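Local coordinates for penicillin-binding protein PbpB (Mycobacterium tuberculosis, PDB 6KGU), which builds cross-linked peptidoglycan for the mycobacterial cell wall from lipid-linked precursors and is a target of beta-lactam antibiotics such as aztreonam, at residues A[391-396]-A[495-500]; A[501-506]-A[540-545]. All coordinates share one frame; numbering follows the deposited sequence.

Contact 1 (A[391-396]-A[495-500]); sequences LQMTGM and WITFAG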
ATOM      1  N   LEU A 391       3.176  -0.703   1.789  1.00 24.76           N
ATOM      2  CA  LEU A 391       2.279  -1.026   2.898  1.00 27.29           C
ATOM      3  C   LEU A 391       2.072   0.180   3.811  1.00 27.24           C
ATOM      4  O   LEU A 391       0.946   0.455   4.247  1.00 27.19           O
ATOM      5  CB  LEU A 391       2.828  -2.218   3.696  1.00 24.20           C
ATOM      6  CG  LEU A 391       1.971  -2.645   4.885  1.00 26.91           C
ATOM      7  CD1 LEU A 391       0.573  -3.099   4.438  1.00 23.92           C
ATOM      8  CD2 LEU A 391       2.677  -3.752   5.682  1.00 30.78           C
ATOM      9  N   GLN A 392       3.163   0.886   4.147  1.00 24.89           N
ATOM     10  CA  GLN A 392       3.050   2.120   4.923  1.00 25.33           C
ATOM     11  C   GLN A 392       2.157   3.141   4.216  1.00 28.06           C
ATOM     12  O   GLN A 392       1.305   3.778   4.842  1.00 25.32           O
ATOM     13  CB  GLN A 392       4.440   2.726   5.141  1.00 26.97           C
ATOM     14  CG  GLN A 392       5.280   1.995   6.177  1.00 27.65           C
ATOM     15  CD  GLN A 392       6.658   2.592   6.302  1.00 29.38           C
ATOM     16  OE1 GLN A 392       7.235   3.029   5.306  1.00 27.82           O
ATOM     17  NE2 GLN A 392       7.204   2.606   7.526  1.00 28.08           N
ATOM     18  N   MET A 393       2.391   3.352   2.918  1.00 23.55           N
ATOM     19  CA  MET A 393       1.573   4.292   2.153  1.00 26.35           C
ATOM     20  C   MET A 393       0.103   3.921   2.246  1.00 24.26           C
ATOM     21  O   MET A 393      -0.745   4.757   2.583  1.00 30.87           O
ATOM     22  CB  MET A 393       2.038   4.302   0.690  1.00 25.57           C
ATOM     23  CG  MET A 393       1.298   5.277  -0.216  1.00 28.41           C
ATOM     24  SD  MET A 393       1.749   5.032  -1.959  1.00 31.81           S
ATOM     25  CE  MET A 393       0.385   4.010  -2.523  1.00 26.89           C
ATOM     26  N   THR A 394      -0.211   2.655   1.965  1.00 24.58           N
ATOM     27  CA  THR A 394      -1.584   2.179   2.062  1.00 24.30           C
ATOM     28  C   THR A 394      -2.120   2.308   3.486  1.00 26.33           C
ATOM     29  O   THR A 394      -3.302   2.601   3.687  1.00 27.00           O
ATOM     30  CB  THR A 394      -1.649   0.732   1.572  1.00 21.98           C
ATOM     31  OG1 THR A 394      -1.016   0.650   0.289  1.00 27.07           O
ATOM     32  CG2 THR A 394      -3.074   0.270   1.433  1.00 23.59           C
ATOM     33  N   GLY A 395      -1.264   2.094   4.487  1.00 29.47           N
ATOM     34  CA  GLY A 395      -1.714   2.201   5.867  1.00 23.73           C
ATOM     35  C   GLY A 395      -2.106   3.618   6.246  1.00 30.01           C
ATOM     36  O   GLY A 395      -3.012   3.817   7.066  1.00 31.17           O
ATOM     37  N   MET A 396      -1.455   4.618   5.638  1.00 28.52           N
ATOM     38  CA  MET A 396      -1.840   6.015   5.844  1.00 30.86           C
ATOM     39  C   MET A 396      -3.280   6.250   5.440  1.00 30.92           C
ATOM     40  O   MET A 396      -4.040   6.917   6.152  1.00 32.03           O
ATOM     41  CB  MET A 396      -0.935   6.947   5.035  1.00 32.77           C
ATOM     42  CG  MET A 396       0.435   7.168   5.616  1.00 37.18           C
ATOM     43  SD  MET A 396       1.042   8.812   5.216  1.00 32.57           S
ATOM     44  CE  MET A 396       1.364   8.698   3.456  1.00 31.21           C
ATOM     45  N   TRP A 495       8.642   7.088 -10.022  1.00 34.56           N
ATOM     46  CA  TRP A 495       7.757   6.204  -9.279  1.00 37.22           C
ATOM     47  C   TRP A 495       6.350   6.758  -9.410  1.00 29.85           C
ATOM     48  O   TRP A 495       6.097   7.900  -9.009  1.00 29.85           O
ATOM     49  CB  TRP A 495       8.107   6.121  -7.799  1.00 34.61           C
ATOM     50  CG  TRP A 495       9.216   5.237  -7.471  1.00 40.92           C
ATOM     51  CD1 TRP A 495       9.330   3.892  -7.743  1.00 37.95           C
ATOM     52  CD2 TRP A 495      10.397   5.612  -6.777  1.00 41.57           C
ATOM     53  NE1 TRP A 495      10.530   3.415  -7.271  1.00 42.02           N
ATOM     54  CE2 TRP A 495      11.204   4.450  -6.667  1.00 47.39           C
ATOM     55  CE3 TRP A 495      10.859   6.822  -6.237  1.00 38.73           C
ATOM     56  CZ2 TRP A 495      12.445   4.466  -6.038  1.00 44.90           C
ATOM     57  CZ3 TRP A 495      12.093   6.833  -5.606  1.00 49.75           C
ATOM     58  CH2 TRP A 495      12.874   5.661  -5.515  1.00 50.72           C
ATOM     59  N   ILE A 496       5.443   5.943  -9.941  1.00 30.73           N
ATOM     60  CA  ILE A 496       4.024   6.267 -10.042  1.00 26.73           C
ATOM     61  C   ILE A 496       3.293   5.550  -8.914  1.00 30.21           C
ATOM     62  O   ILE A 496       3.465   4.340  -8.731  1.00 28.65           O
ATOM     63  CB  ILE A 496       3.464   5.843 -11.410  1.00 33.21           C
ATOM     64  CG1 ILE A 496       4.297   6.474 -12.533  1.00 35.29           C
ATOM     65  CG2 ILE A 496       1.954   6.117 -11.507  1.00 28.78           C
ATOM     66  CD1 ILE A 496       4.529   7.924 -12.413  1.00 30.70           C
ATOM     67  N   THR A 497       2.460   6.284  -8.181  1.00 29.21           N
ATOM     68  CA  THR A 497       1.671   5.737  -7.087  1.00 25.45           C
ATOM     69  C   THR A 497       0.216   6.138  -7.240  1.00 28.94           C
ATOM     70  O   THR A 497      -0.105   7.152  -7.865  1.00 25.58           O
ATOM     71  CB  THR A 497       2.166   6.232  -5.723  1.00 25.84           C
ATOM     72  OG1 THR A 497       2.305   7.658  -5.749  1.00 31.25           O
ATOM     73  CG2 THR A 497       3.513   5.587  -5.381  1.00 30.97           C
ATOM     74  N   PHE A 498      -0.663   5.308  -6.688  1.00 30.24           N
ATOM     75  CA  PHE A 498      -2.045   5.686  -6.442  1.00 28.68           C
ATOM     76  C   PHE A 498      -2.454   5.037  -5.133  1.00 28.95           C
ATOM     77  O   PHE A 498      -2.114   3.879  -4.877  1.00 30.77           O
ATOM     78  CB  PHE A 498      -3.023   5.250  -7.570  1.00 27.41           C
ATOM     79  CG  PHE A 498      -4.396   5.925  -7.483  1.00 28.38           C
ATOM     80  CD1 PHE A 498      -5.388   5.427  -6.649  1.00 24.46           C
ATOM     81  CD2 PHE A 498      -4.665   7.080  -8.205  1.00 28.47           C
ATOM     82  CE1 PHE A 498      -6.628   6.050  -6.556  1.00 22.50           C
ATOM     83  CE2 PHE A 498      -5.901   7.720  -8.102  1.00 27.42           C
ATOM     84  CZ  PHE A 498      -6.883   7.201  -7.274  1.00 20.57           C
ATOM     85  N   ALA A 499      -3.162   5.785  -4.298  1.00 25.12           N
ATOM     86  CA  ALA A 499      -3.756   5.214  -3.097  1.00 25.67           C
ATOM     87  C   ALA A 499      -5.181   5.724  -3.033  1.00 28.25           C
ATOM     88  O   ALA A 499      -5.412   6.915  -3.243  1.00 28.51           O
ATOM     89  CB  ALA A 499      -2.987   5.600  -1.830  1.00 25.48           C
ATOM     90  N   GLY A 500      -6.131   4.829  -2.783  1.00 28.98           N
ATOM     91  CA  GLY A 500      -7.510   5.269  -2.745  1.00 29.07           C
ATOM     92  C   GLY A 500      -8.335   4.445  -1.782  1.00 26.95           C
ATOM     93  O   GLY A 500      -7.872   3.457  -1.204  1.00 24.16           O
TER

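Contact 2 (A[501-506]-A[540-545]); sequences IATADN and WLMQRE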
ATOM      1  N   ILE A 501      -9.589   4.859  -1.641  1.00 27.68           N
ATOM      2  CA  ILE A 501     -10.527   4.289  -0.680  1.00 25.52           C
ATOM      3  C   ILE A 501     -11.825   4.000  -1.417  1.00 26.09           C
ATOM      4  O   ILE A 501     -12.328   4.863  -2.146  1.00 25.77           O
ATOM      5  CB  ILE A 501     -10.768   5.254   0.498  1.00 28.78           C
ATOM      6  CG1 ILE A 501      -9.451   5.512   1.263  1.00 26.07           C
ATOM      7  CG2 ILE A 501     -11.863   4.742   1.423  1.00 29.04           C
ATOM      8  CD1 ILE A 501      -9.496   6.724   2.224  1.00 27.00           C
ATOM      9  N   ALA A 502     -12.336   2.784  -1.263  1.00 23.81           N
ATOM     10  CA  ALA A 502     -13.665   2.414  -1.763  1.00 26.34           C
ATOM     11  C   ALA A 502     -14.600   2.104  -0.576  1.00 27.17           C
ATOM     12  O   ALA A 502     -14.406   1.101   0.111  1.00 30.29           O
ATOM     13  CB  ALA A 502     -13.565   1.214  -2.692  1.00 24.00           C
ATOM     14  N   THR A 503     -15.566   2.970  -0.277  1.00 30.68           N
ATOM     15  CA  THR A 503     -15.742   4.287  -0.876  1.00 28.19           C
ATOM     16  C   THR A 503     -15.668   5.364   0.208  1.00 30.25           C
ATOM     17  O   THR A 503     -15.558   5.056   1.396  1.00 28.16           O
ATOM     18  CB  THR A 503     -17.103   4.422  -1.548  1.00 29.76           C
ATOM     19  OG1 THR A 503     -18.100   4.250  -0.540  1.00 31.01           O
ATOM     20  CG2 THR A 503     -17.290   3.364  -2.622  1.00 29.52           C
ATOM     21  N   ALA A 504     -15.799   6.624  -0.206  1.00 29.32           N
ATOM     22  CA  ALA A 504     -15.682   7.729   0.745  1.00 30.50           C
ATOM     23  C   ALA A 504     -16.821   7.716   1.754  1.00 35.28           C
ATOM     24  O   ALA A 504     -16.612   7.985   2.944  1.00 30.90           O
ATOM     25  CB  ALA A 504     -15.653   9.064   0.005  1.00 28.52           C
ATOM     26  N   ASP A 505     -18.037   7.412   1.301  1.00 28.55           N
ATOM     27  CA  ASP A 505     -19.162   7.452   2.218  1.00 34.48           C
ATOM     28  C   ASP A 505     -19.289   6.162   3.011  1.00 35.93           C
ATOM     29  O   ASP A 505     -19.871   6.174   4.097  1.00 38.73           O
ATOM     30  CB  ASP A 505     -20.444   7.737   1.451  1.00 32.70           C
ATOM     31  CG  ASP A 505     -20.753   6.658   0.421  1.00 40.92           C
ATOM     32  OD1 ASP A 505     -19.889   6.347  -0.432  1.00 35.23           O
ATOM     33  OD2 ASP A 505     -21.854   6.095   0.490  1.00 43.50           O
ATOM     34  N   ASN A 506     -18.733   5.067   2.506  1.00 33.99           N
ATOM     35  CA  ASN A 506     -18.712   3.789   3.220  1.00 38.03           C
ATOM     36  C   ASN A 506     -17.381   3.085   2.961  1.00 36.12           C
ATOM     37  O   ASN A 506     -17.271   2.222   2.079  1.00 31.64           O
ATOM     38  CB  ASN A 506     -19.893   2.912   2.797  1.00 37.83           C
ATOM     39  CG  ASN A 506     -19.993   1.647   3.622  1.00 36.96           C
ATOM     40  OD1 ASN A 506     -19.400   1.548   4.689  1.00 42.16           O
ATOM     41  ND2 ASN A 506     -20.728   0.675   3.125  1.00 38.21           N
ATOM     42  N   TRP A 540     -14.123  -3.843  -9.401  1.00 29.18           N
ATOM     43  CA  TRP A 540     -14.394  -5.268  -9.258  1.00 30.63           C
ATOM     44  C   TRP A 540     -14.757  -5.623  -7.817  1.00 35.64           C
ATOM     45  O   TRP A 540     -15.608  -6.491  -7.578  1.00 29.62           O
ATOM     46  CB  TRP A 540     -13.182  -6.076  -9.730  1.00 29.52           C
ATOM     47  CG  TRP A 540     -13.339  -7.559  -9.579  1.00 31.15           C
ATOM     48  CD1 TRP A 540     -14.023  -8.408 -10.415  1.00 32.92           C
ATOM     49  CD2 TRP A 540     -12.776  -8.381  -8.553  1.00 30.81           C
ATOM     50  NE1 TRP A 540     -13.923  -9.698  -9.959  1.00 30.47           N
ATOM     51  CE2 TRP A 540     -13.171  -9.708  -8.815  1.00 27.27           C
ATOM     52  CE3 TRP A 540     -11.986  -8.121  -7.426  1.00 31.85           C
ATOM     53  CZ2 TRP A 540     -12.806 -10.765  -7.997  1.00 26.92           C
ATOM     54  CZ3 TRP A 540     -11.615  -9.182  -6.617  1.00 28.33           C
ATOM     55  CH2 TRP A 540     -12.027 -10.482  -6.904  1.00 31.97           C
ATOM     56  N   LEU A 541     -14.117  -4.971  -6.841  1.00 27.82           N
ATOM     57  CA  LEU A 541     -14.474  -5.234  -5.452  1.00 26.80           C
ATOM     58  C   LEU A 541     -15.900  -4.788  -5.158  1.00 34.36           C
ATOM     59  O   LEU A 541     -16.593  -5.426  -4.357  1.00 35.91           O
ATOM     60  CB  LEU A 541     -13.492  -4.535  -4.502  1.00 31.52           C
ATOM     61  CG  LEU A 541     -12.059  -5.097  -4.440  1.00 30.16           C
ATOM     62  CD1 LEU A 541     -11.109  -4.151  -3.705  1.00 27.20           C
ATOM     63  CD2 LEU A 541     -12.057  -6.472  -3.774  1.00 29.72           C
ATOM     64  N   MET A 542     -16.354  -3.698  -5.785  1.00 27.51           N
ATOM     65  CA  MET A 542     -17.724  -3.257  -5.551  1.00 35.55           C
ATOM     66  C   MET A 542     -18.714  -4.232  -6.169  1.00 37.98           C
ATOM     67  O   MET A 542     -19.688  -4.634  -5.525  1.00 38.20           O
ATOM     68  CB  MET A 542     -17.936  -1.847  -6.101  1.00 33.27           C
ATOM     69  CG  MET A 542     -17.044  -0.792  -5.464  1.00 32.11           C
ATOM     70  SD  MET A 542     -17.365  -0.505  -3.726  1.00 34.62           S
ATOM     71  CE  MET A 542     -16.307  -1.661  -2.880  1.00 23.25           C
ATOM     72  N   GLN A 543     -18.461  -4.652  -7.410  1.00 34.97           N
ATOM     73  CA  GLN A 543     -19.404  -5.525  -8.101  1.00 39.20           C
ATOM     74  C   GLN A 543     -19.510  -6.874  -7.405  1.00 40.05           C
ATOM     75  O   GLN A 543     -20.613  -7.381  -7.169  1.00 52.47           O
ATOM     76  CB  GLN A 543     -18.991  -5.694  -9.567  1.00 38.41           C
ATOM     77  CG  GLN A 543     -18.952  -4.349 -10.328  1.00 49.13           C
ATOM     78  CD  GLN A 543     -18.328  -4.453 -11.726  1.00 64.65           C
ATOM     79  OE1 GLN A 543     -17.898  -5.523 -12.142  1.00 61.18           O
ATOM     80  NE2 GLN A 543     -18.287  -3.341 -12.445  1.00 58.15           N
ATOM     81  N   ARG A 544     -18.370  -7.459  -7.044  1.00 37.27           N
ATOM     82  CA  ARG A 544     -18.396  -8.817  -6.524  1.00 38.39           C
ATOM     83  C   ARG A 544     -19.128  -8.909  -5.192  1.00 44.53           C
ATOM     84  O   ARG A 544     -19.628  -9.987  -4.851  1.00 43.48           O
ATOM     85  CB  ARG A 544     -16.975  -9.355  -6.389  1.00 42.14           C
ATOM     86  CG  ARG A 544     -16.287  -8.928  -5.126  1.00 38.52           C
ATOM     87  CD  ARG A 544     -14.835  -9.392  -5.057  1.00 41.61           C
ATOM     88  NE  ARG A 544     -14.678 -10.791  -4.677  1.00 38.25           N
ATOM     89  CZ  ARG A 544     -14.584 -11.229  -3.423  1.00 41.81           C
ATOM     90  NH1 ARG A 544     -14.657 -10.381  -2.399  1.00 47.27           N
ATOM     91  NH2 ARG A 544     -14.427 -12.521  -3.192  1.00 47.90           N
ATOM     92  N   GLU A 545     -19.214  -7.814  -4.440  1.00 41.95           N
ATOM     93  CA  GLU A 545     -20.014  -7.777  -3.225  1.00 45.72           C
ATOM     94  C   GLU A 545     -21.362  -7.090  -3.425  1.00 49.05           C
ATOM     95  O   GLU A 545     -22.066  -6.837  -2.444  1.00 49.19           O
ATOM     96  CB  GLU A 545     -19.241  -7.088  -2.103  1.00 45.40           C
ATOM     97  CG  GLU A 545     -18.306  -8.028  -1.367  1.00 55.45           C
ATOM     98  CD  GLU A 545     -18.045  -7.593   0.054  1.00 59.61           C
ATOM     99  OE1 GLU A 545     -17.929  -6.368   0.302  1.00 67.97           O
ATOM    100  OE2 GLU A 545     -17.964  -8.480   0.930  1.00 70.94           O
TER

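Contact 1 (A[391-396]-A[495-500])
M393 reaches from helix 390-401 to strand 493-502 and makes every close approach of the contact. Its CB leaves the helix on the side that faces the strand. CG lies opposite the backbone N (chi1 -178°), and the next bond is also extended. CB and CG therefore serve as a spacer that brings the thioether up to the strand. M393 SD meets T497, 3.9 Å from T497 CG2. The M393 and T497 side chains run at a slant to each other, and sulfur meets the carbon branch of the threonine. The chain then turns at chi3 (98°), which swings CE toward the next two residues of the strand. M393 CE sits 3.4 Å from F498 O and 3.8 Å from A499 CB. It touches the strand between T497 and A499, which both point at the helix.

This is the helix-on-sheet packing of the transpeptidase fold, in which a central antiparallel sheet lies between layers of helices. The short segment axes come within 8.5 Å and cross at -35°. F498 points to the other face of the sheet, where its ring meets F534 of helix 531-544. T497 also touches V270, next to S269, the acyl-ester serine by similarity. The T497 side chain lies about 6 Å from that of S269 and about 6 Å from bound aztreonam. Backbone bonds join T497 to G477, in a probable KTG motif on strand 473-483, and F498 to I513 on strand 509-516.

Contact 2 (A[501-506]-A[540-545])
M542 meets the end of strand 493-502 with its thioether. M542 CE lies 4.0 Å from A502 CB, methyl against methyl. M542 SD lies 4.0 Å from T503 CG2, where the two side chains meet at a slant. The contact is apolar and buried. The methionine is folded rather than extended, with bends at chi2 (-66°) and chi3 (90°). These bends put CE on the last strand residue, A502, and SD on T503 just beyond it. The nearest CA atoms of the two segments are those of A502 and M542, 7.9 Å apart.

The next shell fixes the threonine. The peptide bond between A502 and T503 is cis, so the chain turns sharply where the strand ends. T503 OG1 donates a hydrogen bond to D505 OD1 at 2.8 Å, reaching it from above the carboxylate plane (47° out of it). T503 N bonds to N506 O at 3.0 Å. These two bonds tie the turn together while CG2 stays on the sulfur of M542. Farther out, A502 has backbone bonds to R508 and Y509, and A504 O accepts a bond from R443 on helix 436-445.

M542 also touches Y470, M472 and Y509. L541 beside it rests on Y509 and I511 and on I201 of helix 199-216, while W540 stacks on Y204 of that helix. The contact thus sits at the hairpin between strands 493-502 and 509-516, where the last turns of helix 531-544 run between the sheet and helix 199-216.

Overall arrangement
Both contacts use strand 493-502 of the six-stranded antiparallel sheet, and their centres lie 17 Å apart. Contact 1 comes first along the chain and closes before contact 2 opens; segments 495-500 and 501-506 adjoin. The partner helices lie on opposite faces of the sheet: helix 390-401 takes residues such as T497 and A499, and helix 531-544 takes A502. The strand is thus gripped from both sides at different heights. Contact 1 lies near the centre of the chain, close to the aztreonam site. Contact 2 lies away from the annotated sites, at the far end of the strand, where the C-terminal helix closes over the sheet.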